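Local coordinates for yuaD protein (Bacillus subtilis, PDB 1ORU) that is of unknown function but carries a MOSC domain, a family generally linked to binding of molybdenum and pyridoxal phosphate, at residues M28-F33 / A172-D177. Numbering follows the deposited sequence.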
HETATM    1  N   MSE A  28      12.916  19.657 -12.138  1.00 19.17           N
HETATM    2  CA  MSE A  28      11.834  20.443 -12.713  1.00 19.98           C
HETATM    3  C   MSE A  28      11.358  21.438 -11.665  1.00 20.30           C
HETATM    4  O   MSE A  28      11.516  21.209 -10.464  1.00 19.08           O
HETATM    5  CB  MSE A  28      10.652  19.534 -13.075  1.00 21.93           C
HETATM    6  CG  MSE A  28      10.948  18.449 -14.087  1.00 24.47           C
HETATM    7 SE   MSE A  28      11.258  19.168 -15.851  0.93 33.47          SE
HETATM    8  CE  MSE A  28       9.436  19.596 -16.332  1.00 30.03           C
ATOM      9  N   ASP A  29      10.764  22.536 -12.119  0.50 20.03           N
ATOM     10  CA  ASP A  29      10.256  23.546 -11.202  0.50 21.23           C
ATOM     11  C   ASP A  29       8.875  23.119 -10.720  0.50 19.86           C
ATOM     12  O   ASP A  29       8.411  23.546  -9.665  0.48 19.08           O
ATOM     13  CB  ASP A  29      10.151  24.899 -11.908  0.47 24.57           C
ATOM     14  CG  ASP A  29       9.055  24.925 -12.956  0.50 26.90           C
ATOM     15  OD1 ASP A  29       9.074  24.067 -13.864  0.50 27.81           O
ATOM     16  OD2 ASP A  29       8.173  25.805 -12.873  0.39 29.92           O
ATOM     17  N   LYS A  30       8.225  22.265 -11.505  1.00 19.04           N
ATOM     18  CA  LYS A  30       6.882  21.793 -11.181  1.00 19.30           C
ATOM     19  C   LYS A  30       6.643  20.389 -11.722  1.00 18.15           C
ATOM     20  O   LYS A  30       7.264  19.979 -12.702  1.00 18.81           O
ATOM     21  CB  LYS A  30       5.845  22.750 -11.790  1.00 21.33           C
ATOM     22  CG  LYS A  30       4.441  22.164 -11.919  1.00 25.46           C
ATOM     23  CD  LYS A  30       3.585  22.919 -12.930  1.00 24.52           C
ATOM     24  CE  LYS A  30       2.214  22.269 -13.066  1.00 24.11           C
ATOM     25  NZ  LYS A  30       1.351  22.954 -14.066  1.00 26.10           N
ATOM     26  N   LEU A  31       5.736  19.662 -11.077  1.00 17.50           N
ATOM     27  CA  LEU A  31       5.366  18.315 -11.503  1.00 16.16           C
ATOM     28  C   LEU A  31       3.867  18.154 -11.323  1.00 17.37           C
ATOM     29  O   LEU A  31       3.275  18.736 -10.411  1.00 15.23           O
ATOM     30  CB  LEU A  31       6.057  17.241 -10.657  1.00 16.95           C
ATOM     31  CG  LEU A  31       7.558  16.987 -10.786  1.00 17.27           C
ATOM     32  CD1 LEU A  31       7.962  15.878  -9.820  1.00 16.92           C
ATOM     33  CD2 LEU A  31       7.892  16.592 -12.219  1.00 17.62           C
ATOM     34  N   ASP A  32       3.252  17.375 -12.205  1.00 16.31           N
ATOM     35  CA  ASP A  32       1.833  17.104 -12.087  1.00 17.09           C
ATOM     36  C   ASP A  32       1.699  15.685 -11.558  1.00 16.19           C
ATOM     37  O   ASP A  32       2.310  14.758 -12.094  1.00 16.29           O
ATOM     38  CB  ASP A  32       1.133  17.208 -13.443  1.00 18.66           C
ATOM     39  CG  ASP A  32       1.005  18.631 -13.924  1.00 22.18           C
ATOM     40  OD1 ASP A  32       0.520  19.480 -13.144  1.00 22.85           O
ATOM     41  OD2 ASP A  32       1.382  18.900 -15.084  1.00 24.94           O
ATOM     42  N   PHE A  33       0.937  15.523 -10.484  1.00 15.37           N
ATOM     43  CA  PHE A  33       0.689  14.203  -9.923  1.00 14.99           C
ATOM     44  C   PHE A  33      -0.728  13.846 -10.346  1.00 15.66           C
ATOM     45  O   PHE A  33      -1.649  14.650 -10.193  1.00 15.11           O
ATOM     46  CB  PHE A  33       0.743  14.205  -8.389  1.00 13.97           C
ATOM     47  CG  PHE A  33       2.131  14.267  -7.809  1.00 14.72           C
ATOM     48  CD1 PHE A  33       3.258  14.079  -8.603  1.00 13.71           C
ATOM     49  CD2 PHE A  33       2.304  14.486  -6.443  1.00 14.03           C
ATOM     50  CE1 PHE A  33       4.541  14.104  -8.045  1.00 15.39           C
ATOM     51  CE2 PHE A  33       3.580  14.511  -5.874  1.00 13.70           C
ATOM     52  CZ  PHE A  33       4.699  14.322  -6.678  1.00 14.18           C
ATOM     53  N   ALA A 172      -0.930  19.614  -8.605  1.00 13.01           N
ATOM     54  CA  ALA A 172       0.400  20.081  -8.989  1.00 13.18           C
ATOM     55  C   ALA A 172       1.275  20.279  -7.759  1.00 12.38           C
ATOM     56  O   ALA A 172       0.785  20.641  -6.690  1.00 12.84           O
ATOM     57  CB  ALA A 172       0.293  21.394  -9.750  1.00 13.90           C
ATOM     58  N   VAL A 173       2.573  20.035  -7.919  1.00 12.77           N
ATOM     59  CA  VAL A 173       3.525  20.221  -6.831  1.00 11.45           C
ATOM     60  C   VAL A 173       4.625  21.135  -7.364  1.00 11.35           C
ATOM     61  O   VAL A 173       4.980  21.066  -8.546  1.00 11.42           O
ATOM     62  CB  VAL A 173       4.094  18.867  -6.325  1.00 12.16           C
ATOM     63  CG1 VAL A 173       2.964  18.049  -5.698  1.00 12.05           C
ATOM     64  CG2 VAL A 173       4.721  18.077  -7.473  1.00 12.17           C
ATOM     65  N   TYR A 174       5.143  21.997  -6.490  1.00 11.20           N
ATOM     66  CA  TYR A 174       6.151  22.984  -6.872  1.00 12.52           C
ATOM     67  C   TYR A 174       7.397  22.943  -5.998  1.00 11.64           C
ATOM     68  O   TYR A 174       7.330  22.590  -4.825  1.00 13.79           O
ATOM     69  CB  TYR A 174       5.526  24.379  -6.788  1.00 10.94           C
ATOM     70  CG  TYR A 174       4.194  24.491  -7.508  1.00 15.89           C
ATOM     71  CD1 TYR A 174       4.134  24.841  -8.858  1.00 15.46           C
ATOM     72  CD2 TYR A 174       2.996  24.229  -6.842  1.00 14.84           C
ATOM     73  CE1 TYR A 174       2.907  24.933  -9.528  1.00 17.07           C
ATOM     74  CE2 TYR A 174       1.765  24.315  -7.498  1.00 16.33           C
ATOM     75  CZ  TYR A 174       1.727  24.669  -8.842  1.00 18.17           C
ATOM     76  OH  TYR A 174       0.510  24.753  -9.499  1.00 15.65           O
ATOM     77  N   THR A 175       8.531  23.325  -6.573  1.00 14.92           N
ATOM     78  CA  THR A 175       9.797  23.343  -5.837  1.00 14.44           C
ATOM     79  C   THR A 175       9.673  24.177  -4.555  1.00 15.12           C
ATOM     80  O   THR A 175       9.157  25.293  -4.581  1.00 14.25           O
ATOM     81  CB  THR A 175      10.924  23.948  -6.702  1.00 18.57           C
ATOM     82  OG1 THR A 175      11.028  23.219  -7.931  1.00 22.08           O
ATOM     83  CG2 THR A 175      12.256  23.883  -5.967  1.00 19.47           C
ATOM     84  N   GLY A 176      10.140  23.629  -3.438  1.00 14.35           N
ATOM     85  CA  GLY A 176      10.076  24.353  -2.177  1.00 14.43           C
ATOM     86  C   GLY A 176       8.769  24.246  -1.409  1.00 15.48           C
ATOM     87  O   GLY A 176       8.632  24.820  -0.325  1.00 14.84           O
ATOM     88  N   ASP A 177       7.800  23.526  -1.966  1.00 14.33           N
ATOM     89  CA  ASP A 177       6.513  23.347  -1.305  1.00 14.13           C
ATOM     90  C   ASP A 177       6.671  22.811   0.109  1.00 14.70           C
ATOM     91  O   ASP A 177       7.464  21.904   0.353  1.00 12.65           O
ATOM     92  CB  ASP A 177       5.638  22.348  -2.071  1.00 13.19           C
ATOM     93  CG  ASP A 177       4.792  23.000  -3.140  1.00 14.45           C
ATOM     94  OD1 ASP A 177       4.835  24.245  -3.265  1.00 14.50           O
ATOM     95  OD2 ASP A 177       4.072  22.258  -3.851  1.00 13.14           O
TER
HETATM   96  O   HOH W   1      12.776  21.158  -8.184  1.00 16.96           O
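Leu31 and Val173 pair antiparallel through two nearly straight backbone bonds, Leu31 N to Val173 O (3.0 Å) and Val173 N to Leu31 O (2.9 Å); two residues along, past the non-hydrogen-bonded pair Lys30-Tyr174, Thr175 N donates to Asp29 O at 3.1 Å. On the face shared by Leu31 and Val173, the valine forks: CG1 lies anti to the carbonyl carbon (chi1 -65°) and reaches Phe33 CE2 at 3.6 Å, while CG2 sits over a face of that ring, toward its rim, and touches Leu31 CB. Replacing Phe33 by an alanine would probably open a gap beside both valine methyls and end the CH-pi contact. On the other face Lys30 runs extended alongside Tyr174: CB lies 4.0 Å from Tyr174 CD1, CG and CD follow near Tyr174 CE1, CE passes Ala172 CB, and NZ ends in a long salt bridge with Asp32 OD1 (3.7 Å). A water links Met28 O with Thr175 OG1. Beyond the strand a type II turn, Tyr174 to Asp177, is braced by Tyr174 N bonding Asp177 OD2 from above the carboxylate plane. Leu15 of strand 5-17 packs against Leu31 and Val173, placing this two-stranded antiparallel ribbon beside the larger mixed sheet of the MOSC domain.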